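PDB 6FAK: afamin from Homo sapiens, which carries hydrophobic molecules in body fluids, binds vitamin E and keeps lipidated Wnt proteins soluble and active in 1:1 complexes. Local coordinates for residues T334-Y337 with S338-H341; I352-I355 with Y356-L360; S387-M390 with V391-E394; M433-A436 with F437-C441; E446-C449 with V450-A454. All coordinates share one frame; numbering follows the deposited sequence.

Contacts 1 and 2 lie on consecutive helices of the second albumin repeat; contacts 3, 4 and 5 belong to the third. The helices of contacts 1 and 2 pack directly, with Tyr337 CE1 3.8 Å from Ile352 CD1. Contacts 4 and 5 have centres about 8 Å apart and are joined by a disulfide, Cys440 SG to Cys449 SG at 2.0 Å. Contact 3 lies about 10 Å from contact 5, centre to centre, its Val391 CG1 being 3.9 Å from Val450 CG1. Contact 5 borders a pocket occupied by a polyether, probably from the crystallisation liquor, whose walls also include Ile346, Pro347 and Leu350 of contact 2's helix. Contacts 1 and 5 do not touch, their nearest atoms being about 7 Å apart.

Contact 1 (T334-Y337 with S338-H341); sequences TFEY and SRRH
Within helix 326-339 of the second albumin repeat, Thr334 O and Phe335 O accept the backbone N-H groups of Ser338 (2.8 Å between Ser338 N and Thr334 O) and Arg339, whereas the next such bond, Arg340 N to Glu336 O, is weak. Ser338 OG also donates to Thr334 O, at 2.7 Å, from the face of that carbonyl plane opposite to Ser338 N.

A salt-bridge network gathers on Glu336. Arg339 grips it side-on, NE and NH2 both aimed at OE1: Arg339 NH2 is 2.8 Å from Glu336 OE1 on its syn lone pair, while NE arrives from above the carboxylate plane. Arg340 NH1 bridges to the same oxygen, though its 2.4 Å from Glu336 OE1 is too short to be trusted, and donates to Glu336 O at 3.1 Å. With CG of Arg339 between its backbone N and carbonyl carbon (chi1 76°), the extended chain is laid over Phe335. Arg339 CD sits 4.1 Å from the Phe335 ring centroid in a CH-pi contact, and guanidinium and ring planes differ by 18°.

Tyr337 and His341 form an offset stack, planes 10° apart, with His341 CE1 over the centre of the tyrosine ring. His341 ND1 donates to Tyr337 O at 2.7 Å, in the imidazole plane, which fixes the ring's rotation.

Thr334 packs on Val353 and Tyr337 on Ile352, both of helix 346-363. Lys332 reaches Glu336 OE2, and Arg339 NH1 has Pro227 O. The cationic groups around Glu336 would probably favour its ionised form, and the bond to Tyr337 O is consistent with a proton on His341 ND1.

Contact 2 (I352-I355 with Y356-L360); sequences IVQI and YKDLL
Backbone bonds come first: Tyr356 N, Lys357 N, Asp358 N and Leu359 N donate to Ile352 O, Val353 O, Gln354 O and Ile355 O in unbroken i to i+4 order. Those from Asp358 N to Gln354 O (2.9 Å) and from Leu359 N to Ile355 O (2.8 Å) bracket the range of lengths, and the N-H groups point almost straight at their acceptors.

The polar side-chain bond is Gln354 NE2 to Asp358 OD1, 2.8 Å long and bent to 139° at the hydrogen. Gln354 was modelled in two conformers, and this bond holds for one of them and is less certain for that. In this conformer CG is anti to the backbone N (chi1 -176°) and the chain bends at chi2 (64°), which folds the amide toward Asp358. The donor stays in its own amide plane but meets OD1 on the syn side, out of the carboxylate plane.

These residues ride on helix 346-363 of the second albumin repeat, an all-helical domain. Its polar side carries Gln354, Lys357 and Asp358.

A single water accepts from Lys357 NZ at 3.1 Å and, weakly and in this conformer, from Gln354 NE2; NZ also bonds a triethylene glycol, probably from the crystallisation liquor.

Apolar packing occupies the inner side. Ile352 rests on Tyr337 and Val353 on Thr334 of helix 326-339, while Leu359 meets Ala376 and Lys379 of helix 376-417. The Tyr356 ring stacks with Phe333, and its OH bonds to Phe312 O.

Contact 3 (S387-M390 with V391-E394); sequences SLKM and VQQE
Lys389 bends three times along its chain, with chi2 at -109° away from a staggered position and chi3 (80°) and chi4 likewise turned, which curls NZ back toward the side chain of Gln392. This off-stagger shape may owe something to a crystal neighbour that the lysine also touches. Gln392 answers with CG anti to its carbonyl carbon and an extended chain, which extends OE1 toward Lys389 NZ. Lys389 NZ donates to Gln392 OE1 over 3.2 Å, a weak bond, and Lys389 CE flanks the same oxygen. Leu388 CG also approaches Gln392, 4.1 Å from its CD.

Underneath runs regular alpha-helix, part of the long helix 376-417. Gln392 N meets Leu388 O nearly along the C=O axis at 2.9 Å, and Glu394 N reaches Met390 O at 3.0 Å. Within the third albumin repeat, Leu388 and Val391 pack on Phe447 of helix 446-462. Glu394 OE1 makes a salt bridge to Arg486, and Ser387 OG bonds to Glu348 of helix 346-363.

Because the lysine bond is long and sits at an exposed surface, it probably contributes little to the helix, whose stability here is likely to rest mainly on the shorter backbone bonds.

Contact 4 (M433-A436 with F437-C441); sequences MVTA and FTTCC
This is a local contact at the C-terminal end of helix 423-440, where the albumin motif of adjacent cysteines closes the helix in the third repeat. Cys440 pairs with Cys449 on the following helix and Cys441 with Cys395 on helix 376-417, so two disulfides tie this end to its neighbours.

Thr435 O carries the polar part of the contact by accepting three bonds. Thr439 N reaches it at 3.0 Å, Thr439 OG1 at 2.7 Å, and Thr438 OG1 at 3.2 Å from Thr435 O. Thr438 manages this because OG1 lies between its backbone N and carbonyl carbon (chi1 63°), meeting the carbonyl well to the side, at a C=O...donor angle of 103°. A valine in place of Thr438 would probably leave Thr435 O to the two Thr439 donors and the side chain without the OG1 hydrogen bond that holds its chi1.

On the inner side Phe437 turns its ring toward the preceding turn, with Val434 O at the ring edge. It also packs on Val450 and on Glu394, and Met433 SD comes to 4.4 Å from Phe437 CE2. At the last turn the bond from Cys440 N to Ala436 O is weak, and Cys440 SG lies 3.0 Å from the same Ala436 O.

Contact 5 (E446-C449 with V450-A454); sequences EFAC and VDNLA
Ala448 and Asn452, four residues apart in the first turns of helix 446-462, meet through backbone and side chain; this is alpha-helical i to i+4 packing in the third albumin repeat, beside a pocket occupied by a polyether probably from the crystallisation liquor. Asn452 N donates to Ala448 O at 2.9 Å, and Asn452 CB presses against the same oxygen at 3.1 Å. Phe447 and Asp451 lie side by side, with ring and carboxylate planes 21° apart and Asp451 CB 4.2 Å above the Phe447 ring plane, near its rim. Val450 CG2 touches Glu446 O at 3.2 Å, and Cys449 SG lies 4.3 Å from Leu453 CD1.

Farther out, other helices and loops position the polar ends. Asp451 joins Arg486 and Arg351 in salt bridges and accepts from Ser345 OG, which probably keeps the carboxylate ionised. Asn452 CG is anti to its carbonyl carbon (chi1 -82°), which directs the amide toward Ser345 and Pro347; OD1 accepts from Ile346 N, and ND2 donates to the polyether. An alanine here would probably leave Ile346 N without this acceptor and open a gap in the pocket wall. Leu453 N closes on Cys449 O at 3.0 Å.

Contact 1 (T334-Y337 with S338-H341)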
loop_
_atom_site.group_PDB
_atom_site.type_symbol
_atom_site.label_atom_id
_atom_site.label_comp_id
_atom_site.label_asym_id
_atom_site.label_seq_id
_atom_site.Cartn_x
_atom_site.Cartn_y
_atom_site.Cartn_z
ATOM N N THR A 334 14.959 -10.966 16.408
ATOM C CA THR A 334 13.754 -10.666 15.678
ATOM C C THR A 334 13.066 -12.010 15.246
ATOM O O THR A 334 11.876 -12.205 15.446
ATOM C CB THR A 334 14.038 -9.751 14.472
ATOM O OG1 THR A 334 14.728 -8.539 14.867
ATOM C CG2 THR A 334 12.723 -9.445 13.757
ATOM N N PHE A 335 13.883 -12.929 14.716
ATOM C CA PHE A 335 13.460 -14.299 14.365
ATOM C C PHE A 335 12.784 -15.010 15.544
ATOM O O PHE A 335 11.631 -15.474 15.447
ATOM C CB PHE A 335 14.658 -15.077 13.841
ATOM C CG PHE A 335 14.473 -16.551 13.798
ATOM C CD1 PHE A 335 13.595 -17.128 12.883
ATOM C CD2 PHE A 335 15.201 -17.381 14.653
ATOM C CE1 PHE A 335 13.464 -18.527 12.832
ATOM C CE2 PHE A 335 15.065 -18.760 14.604
ATOM C CZ PHE A 335 14.192 -19.341 13.699
ATOM N N GLU A 336 13.510 -15.101 16.645
ATOM C CA GLU A 336 13.020 -15.855 17.812
ATOM C C GLU A 336 11.767 -15.199 18.426
ATOM O O GLU A 336 10.785 -15.920 18.756
ATOM C CB GLU A 336 14.112 -15.996 18.872
ATOM C CG GLU A 336 15.288 -16.894 18.479
ATOM C CD GLU A 336 14.904 -18.367 18.219
ATOM O OE1 GLU A 336 13.807 -18.795 18.571
ATOM O OE2 GLU A 336 15.711 -19.127 17.638
ATOM N N TYR A 337 11.783 -13.863 18.561
ATOM C CA TYR A 337 10.656 -13.143 19.166
ATOM C C TYR A 337 9.423 -13.165 18.242
ATOM O O TYR A 337 8.285 -13.431 18.706
ATOM C CB TYR A 337 11.041 -11.690 19.552
ATOM C CG TYR A 337 10.101 -11.092 20.571
ATOM C CD1 TYR A 337 8.911 -10.509 20.187
ATOM C CD2 TYR A 337 10.365 -11.207 21.959
ATOM C CE1 TYR A 337 8.003 -10.028 21.116
ATOM C CE2 TYR A 337 9.453 -10.697 22.918
ATOM C CZ TYR A 337 8.289 -10.080 22.471
ATOM O OH TYR A 337 7.348 -9.586 23.359
ATOM N N SER A 338 9.621 -12.918 16.947
ATOM C CA SER A 338 8.505 -12.933 15.974
ATOM C C SER A 338 7.813 -14.293 15.833
ATOM O O SER A 338 6.586 -14.366 15.834
ATOM C CB SER A 338 8.944 -12.438 14.606
ATOM O OG SER A 338 9.505 -11.135 14.713
ATOM N N ARG A 339 8.596 -15.373 15.766
ATOM C CA ARG A 339 8.019 -16.685 15.587
ATOM C C ARG A 339 7.231 -17.172 16.789
ATOM O O ARG A 339 6.313 -17.974 16.607
ATOM C CB ARG A 339 9.050 -17.721 15.160
ATOM C CG ARG A 339 9.972 -18.224 16.234
ATOM C CD ARG A 339 10.889 -19.197 15.553
ATOM N NE ARG A 339 11.942 -19.646 16.408
ATOM C CZ ARG A 339 12.437 -20.894 16.428
ATOM N NH1 ARG A 339 11.932 -21.840 15.633
ATOM N NH2 ARG A 339 13.444 -21.178 17.211
ATOM N N ARG A 340 7.573 -16.688 17.980
ATOM C CA ARG A 340 6.829 -16.967 19.197
ATOM C C ARG A 340 5.686 -16.022 19.523
ATOM O O ARG A 340 5.009 -16.249 20.493
ATOM C CB ARG A 340 7.758 -16.961 20.398
ATOM C CG ARG A 340 8.719 -18.121 20.410
ATOM C CD ARG A 340 9.703 -17.889 21.558
ATOM N NE ARG A 340 10.579 -19.045 21.771
ATOM C CZ ARG A 340 11.613 -19.315 21.005
ATOM N NH1 ARG A 340 11.881 -18.542 19.960
ATOM N NH2 ARG A 340 12.367 -20.371 21.261
ATOM N N HIS A 341 5.475 -14.974 18.740
ATOM C CA HIS A 341 4.412 -14.005 18.991
ATOM C C HIS A 341 3.647 -13.757 17.693
ATOM O O HIS A 341 3.645 -12.650 17.156
ATOM C CB HIS A 341 5.015 -12.704 19.533
ATOM C CG HIS A 341 5.636 -12.838 20.878
ATOM N ND1 HIS A 341 6.938 -13.265 21.050
ATOM C CD2 HIS A 341 5.119 -12.669 22.122
ATOM C CE1 HIS A 341 7.205 -13.312 22.345
ATOM N NE2 HIS A 341 6.116 -12.968 23.013
#

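Contact 2 (I352-I355 with Y356-L360)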
loop_
_atom_site.group_PDB
_atom_site.type_symbol
_atom_site.label_atom_id
_atom_site.label_comp_id
_atom_site.label_asym_id
_atom_site.label_seq_id
_atom_site.Cartn_x
_atom_site.Cartn_y
_atom_site.Cartn_z
ATOM N N ILE A 352 9.570 -3.432 19.432
ATOM C CA ILE A 352 10.211 -4.306 20.399
ATOM C C ILE A 352 11.703 -4.504 20.085
ATOM O O ILE A 352 12.553 -4.436 20.994
ATOM C CB ILE A 352 9.404 -5.640 20.577
ATOM C CG1 ILE A 352 8.115 -5.279 21.330
ATOM C CG2 ILE A 352 10.215 -6.707 21.332
ATOM C CD1 ILE A 352 7.064 -6.343 21.284
ATOM N N VAL A 353 12.029 -4.683 18.813
ATOM C CA VAL A 353 13.426 -4.835 18.425
ATOM C C VAL A 353 14.207 -3.562 18.785
ATOM O O VAL A 353 15.316 -3.653 19.358
ATOM C CB VAL A 353 13.605 -5.196 16.942
ATOM C CG1 VAL A 353 15.085 -5.228 16.585
ATOM C CG2 VAL A 353 12.964 -6.550 16.589
ATOM N N GLN A 354 13.638 -2.392 18.493
ATOM C CA GLN A 354 14.308 -1.137 18.809
ATOM C C GLN A 354 14.499 -0.913 20.297
ATOM O O GLN A 354 15.556 -0.417 20.749
ATOM C CB GLN A 354 13.516 0.041 18.228
ATOM C CG GLN A 354 14.183 1.390 18.411
ATOM C CD GLN A 354 15.503 1.447 17.653
ATOM O OE1 GLN A 354 15.535 1.162 16.445
ATOM N NE2 GLN A 354 16.597 1.750 18.359
ATOM N N ILE A 355 13.449 -1.189 21.052
ATOM C CA ILE A 355 13.521 -1.112 22.516
ATOM C C ILE A 355 14.607 -2.032 23.071
ATOM O O ILE A 355 15.330 -1.634 23.966
ATOM C CB ILE A 355 12.179 -1.385 23.142
ATOM C CG1 ILE A 355 11.311 -0.147 22.896
ATOM C CG2 ILE A 355 12.269 -1.651 24.644
ATOM C CD1 ILE A 355 9.857 -0.433 23.105
ATOM N N TYR A 356 14.679 -3.250 22.544
ATOM C CA TYR A 356 15.725 -4.204 22.964
ATOM C C TYR A 356 17.112 -3.629 22.641
ATOM O O TYR A 356 18.028 -3.676 23.477
ATOM C CB TYR A 356 15.486 -5.585 22.325
ATOM C CG TYR A 356 16.411 -6.674 22.810
ATOM C CD1 TYR A 356 16.542 -6.937 24.167
ATOM C CD2 TYR A 356 17.169 -7.408 21.922
ATOM C CE1 TYR A 356 17.370 -7.933 24.648
ATOM C CE2 TYR A 356 18.007 -8.434 22.393
ATOM C CZ TYR A 356 18.119 -8.658 23.770
ATOM O OH TYR A 356 19.005 -9.628 24.270
ATOM N N LYS A 357 17.288 -3.123 21.430
ATOM C CA LYS A 357 18.534 -2.485 21.039
ATOM C C LYS A 357 18.949 -1.282 21.927
ATOM O O LYS A 357 20.097 -1.223 22.395
ATOM C CB LYS A 357 18.445 -2.056 19.582
ATOM C CG LYS A 357 19.638 -1.311 19.043
ATOM C CD LYS A 357 19.399 -1.044 17.539
ATOM C CE LYS A 357 20.603 -0.354 16.910
ATOM N NZ LYS A 357 20.318 -0.018 15.485
ATOM N N ASP A 358 18.009 -0.386 22.205
ATOM C CA ASP A 358 18.231 0.739 23.149
ATOM C C ASP A 358 18.521 0.265 24.579
ATOM O O ASP A 358 19.414 0.805 25.246
ATOM C CB ASP A 358 17.038 1.722 23.155
ATOM C CG ASP A 358 16.777 2.315 21.779
ATOM O OD1 ASP A 358 17.697 2.247 20.903
ATOM O OD2 ASP A 358 15.632 2.796 21.546
ATOM N N LEU A 359 17.776 -0.726 25.052
ATOM C CA LEU A 359 18.005 -1.301 26.373
ATOM C C LEU A 359 19.466 -1.781 26.538
ATOM O O LEU A 359 20.130 -1.508 27.578
ATOM C CB LEU A 359 17.059 -2.506 26.590
ATOM C CG LEU A 359 17.411 -3.373 27.823
ATOM C CD1 LEU A 359 16.751 -2.711 29.016
ATOM C CD2 LEU A 359 16.930 -4.785 27.662
ATOM N N LEU A 360 19.924 -2.560 25.562
ATOM C CA LEU A 360 21.290 -3.096 25.579
ATOM C C LEU A 360 22.361 -2.017 25.469
ATOM O O LEU A 360 23.463 -2.198 26.041
ATOM C CB LEU A 360 21.499 -4.177 24.541
ATOM C CG LEU A 360 20.644 -5.462 24.677
ATOM C CD1 LEU A 360 21.094 -6.453 23.650
ATOM C CD2 LEU A 360 20.720 -6.066 26.086
HETATM O O HOH W 1 19.440 2.708 16.680
#

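Contact 3 (S387-M390 with V391-E394)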
loop_
_atom_site.group_PDB
_atom_site.type_symbol
_atom_site.label_atom_id
_atom_site.label_comp_id
_atom_site.label_asym_id
_atom_site.label_seq_id
_atom_site.Cartn_x
_atom_site.Cartn_y
_atom_site.Cartn_z
ATOM N N SER A 387 0.088 -0.213 23.254
ATOM C CA SER A 387 -0.407 -0.322 21.872
ATOM C C SER A 387 -1.754 -1.013 21.882
ATOM O O SER A 387 -2.694 -0.577 21.226
ATOM C CB SER A 387 0.582 -1.098 20.981
ATOM O OG SER A 387 1.854 -0.481 21.030
ATOM N N LEU A 388 -1.837 -2.081 22.653
ATOM C CA LEU A 388 -3.044 -2.879 22.738
ATOM C C LEU A 388 -4.229 -2.071 23.300
ATOM O O LEU A 388 -5.315 -2.106 22.735
ATOM C CB LEU A 388 -2.754 -4.077 23.606
ATOM C CG LEU A 388 -3.825 -5.101 23.855
ATOM C CD1 LEU A 388 -4.364 -5.678 22.553
ATOM C CD2 LEU A 388 -3.196 -6.189 24.722
ATOM N N LYS A 389 -4.004 -1.312 24.368
ATOM C CA LYS A 389 -5.055 -0.435 24.906
ATOM C C LYS A 389 -5.570 0.575 23.877
ATOM O O LYS A 389 -6.759 0.870 23.857
ATOM C CB LYS A 389 -4.558 0.327 26.143
ATOM C CG LYS A 389 -4.223 -0.563 27.357
ATOM C CD LYS A 389 -5.210 -0.460 28.521
ATOM C CE LYS A 389 -6.478 -1.274 28.304
ATOM N NZ LYS A 389 -6.292 -2.710 28.673
ATOM N N MET A 390 -4.679 1.108 23.041
ATOM C CA MET A 390 -5.063 2.082 21.999
ATOM C C MET A 390 -5.976 1.445 20.966
ATOM O O MET A 390 -7.025 2.000 20.607
ATOM C CB MET A 390 -3.840 2.707 21.313
ATOM C CG MET A 390 -3.127 3.762 22.169
ATOM S SD MET A 390 -1.656 4.488 21.399
ATOM C CE MET A 390 -0.714 4.983 22.844
ATOM N N VAL A 391 -5.598 0.267 20.501
ATOM C CA VAL A 391 -6.431 -0.477 19.573
ATOM C C VAL A 391 -7.764 -0.836 20.168
ATOM O O VAL A 391 -8.814 -0.721 19.489
ATOM C CB VAL A 391 -5.696 -1.708 19.043
ATOM C CG1 VAL A 391 -6.617 -2.636 18.291
ATOM C CG2 VAL A 391 -4.567 -1.230 18.125
ATOM N N GLN A 392 -7.755 -1.285 21.414
ATOM C CA GLN A 392 -9.008 -1.592 22.100
ATOM C C GLN A 392 -9.950 -0.374 22.163
ATOM O O GLN A 392 -11.139 -0.500 21.914
ATOM C CB GLN A 392 -8.738 -2.141 23.507
ATOM C CG GLN A 392 -8.207 -3.547 23.476
ATOM C CD GLN A 392 -7.704 -4.041 24.833
ATOM O OE1 GLN A 392 -7.225 -3.270 25.665
ATOM N NE2 GLN A 392 -7.800 -5.338 25.046
ATOM N N GLN A 393 -9.398 0.810 22.452
ATOM C CA GLN A 393 -10.182 2.045 22.486
ATOM C C GLN A 393 -10.755 2.392 21.090
ATOM O O GLN A 393 -11.953 2.670 20.956
ATOM C CB GLN A 393 -9.342 3.204 23.060
ATOM C CG GLN A 393 -9.058 3.009 24.552
ATOM C CD GLN A 393 -8.355 4.183 25.220
ATOM O OE1 GLN A 393 -7.536 4.884 24.608
ATOM N NE2 GLN A 393 -8.681 4.405 26.490
ATOM N N GLU A 394 -9.915 2.312 20.058
ATOM C CA GLU A 394 -10.344 2.581 18.694
ATOM C C GLU A 394 -11.441 1.589 18.271
ATOM O O GLU A 394 -12.439 2.024 17.688
ATOM C CB GLU A 394 -9.171 2.574 17.704
ATOM C CG GLU A 394 -8.087 3.635 17.915
ATOM C CD GLU A 394 -6.720 3.310 17.274
ATOM O OE1 GLU A 394 -6.359 2.112 17.115
ATOM O OE2 GLU A 394 -5.957 4.258 16.923
#

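Contact 4 (M433-A436 with F437-C441)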
loop_
_atom_site.group_PDB
_atom_site.type_symbol
_atom_site.label_atom_id
_atom_site.label_comp_id
_atom_site.label_asym_id
_atom_site.label_seq_id
_atom_site.Cartn_x
_atom_site.Cartn_y
_atom_site.Cartn_z
ATOM N N MET A 433 -8.008 4.438 6.588
ATOM C CA MET A 433 -7.887 4.260 8.038
ATOM C C MET A 433 -9.066 3.438 8.611
ATOM O O MET A 433 -8.846 2.514 9.379
ATOM C CB MET A 433 -7.751 5.587 8.744
ATOM C CG MET A 433 -7.551 5.498 10.237
ATOM S SD MET A 433 -6.012 4.652 10.685
ATOM C CE MET A 433 -4.843 5.974 10.462
ATOM N N VAL A 434 -10.297 3.740 8.190
ATOM C CA VAL A 434 -11.452 3.113 8.792
ATOM C C VAL A 434 -11.536 1.627 8.436
ATOM O O VAL A 434 -12.027 0.847 9.224
ATOM C CB VAL A 434 -12.741 3.930 8.554
ATOM C CG1 VAL A 434 -13.341 3.696 7.195
ATOM C CG2 VAL A 434 -13.727 3.629 9.648
ATOM N N THR A 435 -11.016 1.278 7.273
ATOM C CA THR A 435 -10.962 -0.110 6.778
ATOM C C THR A 435 -10.167 -1.062 7.651
ATOM O O THR A 435 -10.511 -2.234 7.752
ATOM C CB THR A 435 -10.477 -0.104 5.328
ATOM O OG1 THR A 435 -11.456 0.617 4.589
ATOM C CG2 THR A 435 -10.365 -1.501 4.756
ATOM N N ALA A 436 -9.135 -0.564 8.314
ATOM C CA ALA A 436 -8.460 -1.324 9.336
ATOM C C ALA A 436 -9.450 -1.822 10.393
ATOM O O ALA A 436 -9.350 -2.977 10.848
ATOM C CB ALA A 436 -7.388 -0.502 10.006
ATOM N N PHE A 437 -10.379 -0.973 10.794
ATOM C CA PHE A 437 -11.350 -1.340 11.850
ATOM C C PHE A 437 -12.495 -2.202 11.401
ATOM O O PHE A 437 -12.860 -3.156 12.114
ATOM C CB PHE A 437 -11.833 -0.095 12.581
ATOM C CG PHE A 437 -10.708 0.645 13.168
ATOM C CD1 PHE A 437 -10.156 0.223 14.335
ATOM C CD2 PHE A 437 -10.107 1.672 12.477
ATOM C CE1 PHE A 437 -9.051 0.851 14.854
ATOM C CE2 PHE A 437 -8.996 2.300 12.991
ATOM C CZ PHE A 437 -8.459 1.874 14.177
ATOM N N THR A 438 -13.014 -1.937 10.203
ATOM C CA THR A 438 -14.082 -2.765 9.619
ATOM C C THR A 438 -13.613 -4.167 9.251
ATOM O O THR A 438 -14.364 -5.117 9.330
ATOM C CB THR A 438 -14.689 -2.153 8.327
ATOM O OG1 THR A 438 -13.682 -2.079 7.316
ATOM C CG2 THR A 438 -15.271 -0.763 8.558
ATOM N N THR A 439 -12.382 -4.293 8.816
ATOM C CA THR A 439 -11.803 -5.568 8.513
ATOM C C THR A 439 -11.460 -6.406 9.770
ATOM O O THR A 439 -11.611 -7.619 9.720
ATOM C CB THR A 439 -10.510 -5.354 7.712
ATOM O OG1 THR A 439 -10.835 -4.649 6.506
ATOM C CG2 THR A 439 -9.813 -6.654 7.389
ATOM N N CYS A 440 -11.000 -5.767 10.855
ATOM C CA CYS A 440 -10.296 -6.462 11.935
ATOM C C CYS A 440 -10.963 -6.483 13.282
ATOM O O CYS A 440 -10.599 -7.320 14.117
ATOM C CB CYS A 440 -8.937 -5.783 12.179
ATOM S SG CYS A 440 -7.849 -5.625 10.746
ATOM N N CYS A 441 -11.828 -5.508 13.573
ATOM C CA CYS A 441 -12.309 -5.356 14.948
ATOM C C CYS A 441 -13.135 -6.611 15.273
ATOM O O CYS A 441 -13.797 -7.153 14.407
ATOM C CB CYS A 441 -13.033 -4.036 15.222
ATOM S SG CYS A 441 -11.969 -2.548 15.328
#

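Contact 5 (E446-C449 with V450-A454)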
loop_
_atom_site.group_PDB
_atom_site.type_symbol
_atom_site.label_atom_id
_atom_site.label_comp_id
_atom_site.label_asym_id
_atom_site.label_seq_id
_atom_site.Cartn_x
_atom_site.Cartn_y
_atom_site.Cartn_z
ATOM N N GLU A 446 -7.254 -9.361 16.481
ATOM C CA GLU A 446 -7.656 -7.995 16.302
ATOM C C GLU A 446 -6.444 -7.067 16.385
ATOM O O GLU A 446 -6.276 -6.188 15.519
ATOM C CB GLU A 446 -8.643 -7.623 17.400
ATOM C CG GLU A 446 -9.036 -6.160 17.445
ATOM C CD GLU A 446 -9.972 -5.888 18.620
ATOM O OE1 GLU A 446 -9.500 -5.426 19.708
ATOM O OE2 GLU A 446 -11.180 -6.150 18.450
ATOM N N PHE A 447 -5.613 -7.251 17.422
ATOM C CA PHE A 447 -4.491 -6.304 17.620
ATOM C C PHE A 447 -3.555 -6.315 16.409
ATOM O O PHE A 447 -3.252 -5.241 15.845
ATOM C CB PHE A 447 -3.677 -6.521 18.912
ATOM C CG PHE A 447 -2.418 -5.675 18.944
ATOM C CD1 PHE A 447 -2.500 -4.328 19.155
ATOM C CD2 PHE A 447 -1.157 -6.251 18.692
ATOM C CE1 PHE A 447 -1.371 -3.539 19.156
ATOM C CE2 PHE A 447 -0.007 -5.476 18.678
ATOM C CZ PHE A 447 -0.113 -4.119 18.924
ATOM N N ALA A 448 -3.116 -7.513 16.002
ATOM C CA ALA A 448 -2.189 -7.614 14.885
ATOM C C ALA A 448 -2.799 -7.052 13.578
ATOM O O ALA A 448 -2.167 -6.255 12.843
ATOM C CB ALA A 448 -1.717 -9.050 14.678
ATOM N N CYS A 449 -4.029 -7.441 13.321
ATOM C CA CYS A 449 -4.727 -7.032 12.102
ATOM C C CYS A 449 -4.871 -5.496 11.999
ATOM O O CYS A 449 -4.484 -4.887 10.999
ATOM C CB CYS A 449 -6.085 -7.752 12.033
ATOM S SG CYS A 449 -7.058 -7.436 10.542
ATOM N N VAL A 450 -5.409 -4.877 13.059
ATOM C CA VAL A 450 -5.632 -3.452 13.087
ATOM C C VAL A 450 -4.300 -2.672 12.965
ATOM O O VAL A 450 -4.198 -1.713 12.185
ATOM C CB VAL A 450 -6.339 -3.024 14.390
ATOM C CG1 VAL A 450 -6.373 -1.506 14.545
ATOM C CG2 VAL A 450 -7.761 -3.575 14.433
ATOM N N ASP A 451 -3.295 -3.056 13.735
ATOM C CA ASP A 451 -2.069 -2.259 13.754
ATOM C C ASP A 451 -1.339 -2.419 12.412
ATOM O O ASP A 451 -0.792 -1.450 11.910
ATOM C CB ASP A 451 -1.222 -2.608 14.973
ATOM C CG ASP A 451 -0.099 -1.596 15.253
ATOM O OD1 ASP A 451 -0.302 -0.366 15.227
ATOM O OD2 ASP A 451 1.042 -2.015 15.494
ATOM N N ASN A 452 -1.386 -3.613 11.817
ATOM C CA ASN A 452 -0.799 -3.869 10.503
ATOM C C ASN A 452 -1.467 -2.995 9.419
ATOM O O ASN A 452 -0.782 -2.357 8.602
ATOM C CB ASN A 452 -0.929 -5.345 10.113
ATOM C CG ASN A 452 0.173 -6.249 10.722
ATOM O OD1 ASN A 452 1.245 -5.800 11.122
ATOM N ND2 ASN A 452 -0.109 -7.552 10.765
ATOM N N LEU A 453 -2.792 -3.010 9.381
ATOM C CA LEU A 453 -3.516 -2.257 8.365
ATOM C C LEU A 453 -3.496 -0.764 8.594
ATOM O O LEU A 453 -3.383 -0.022 7.634
ATOM C CB LEU A 453 -4.947 -2.736 8.217
ATOM C CG LEU A 453 -5.150 -4.112 7.588
ATOM C CD1 LEU A 453 -6.643 -4.375 7.489
ATOM C CD2 LEU A 453 -4.540 -4.217 6.213
ATOM N N ALA A 454 -3.601 -0.322 9.845
ATOM C CA ALA A 454 -3.463 1.107 10.160
ATOM C C ALA A 454 -2.122 1.708 9.779
ATOM O O ALA A 454 -2.057 2.857 9.297
ATOM C CB ALA A 454 -3.711 1.368 11.649
#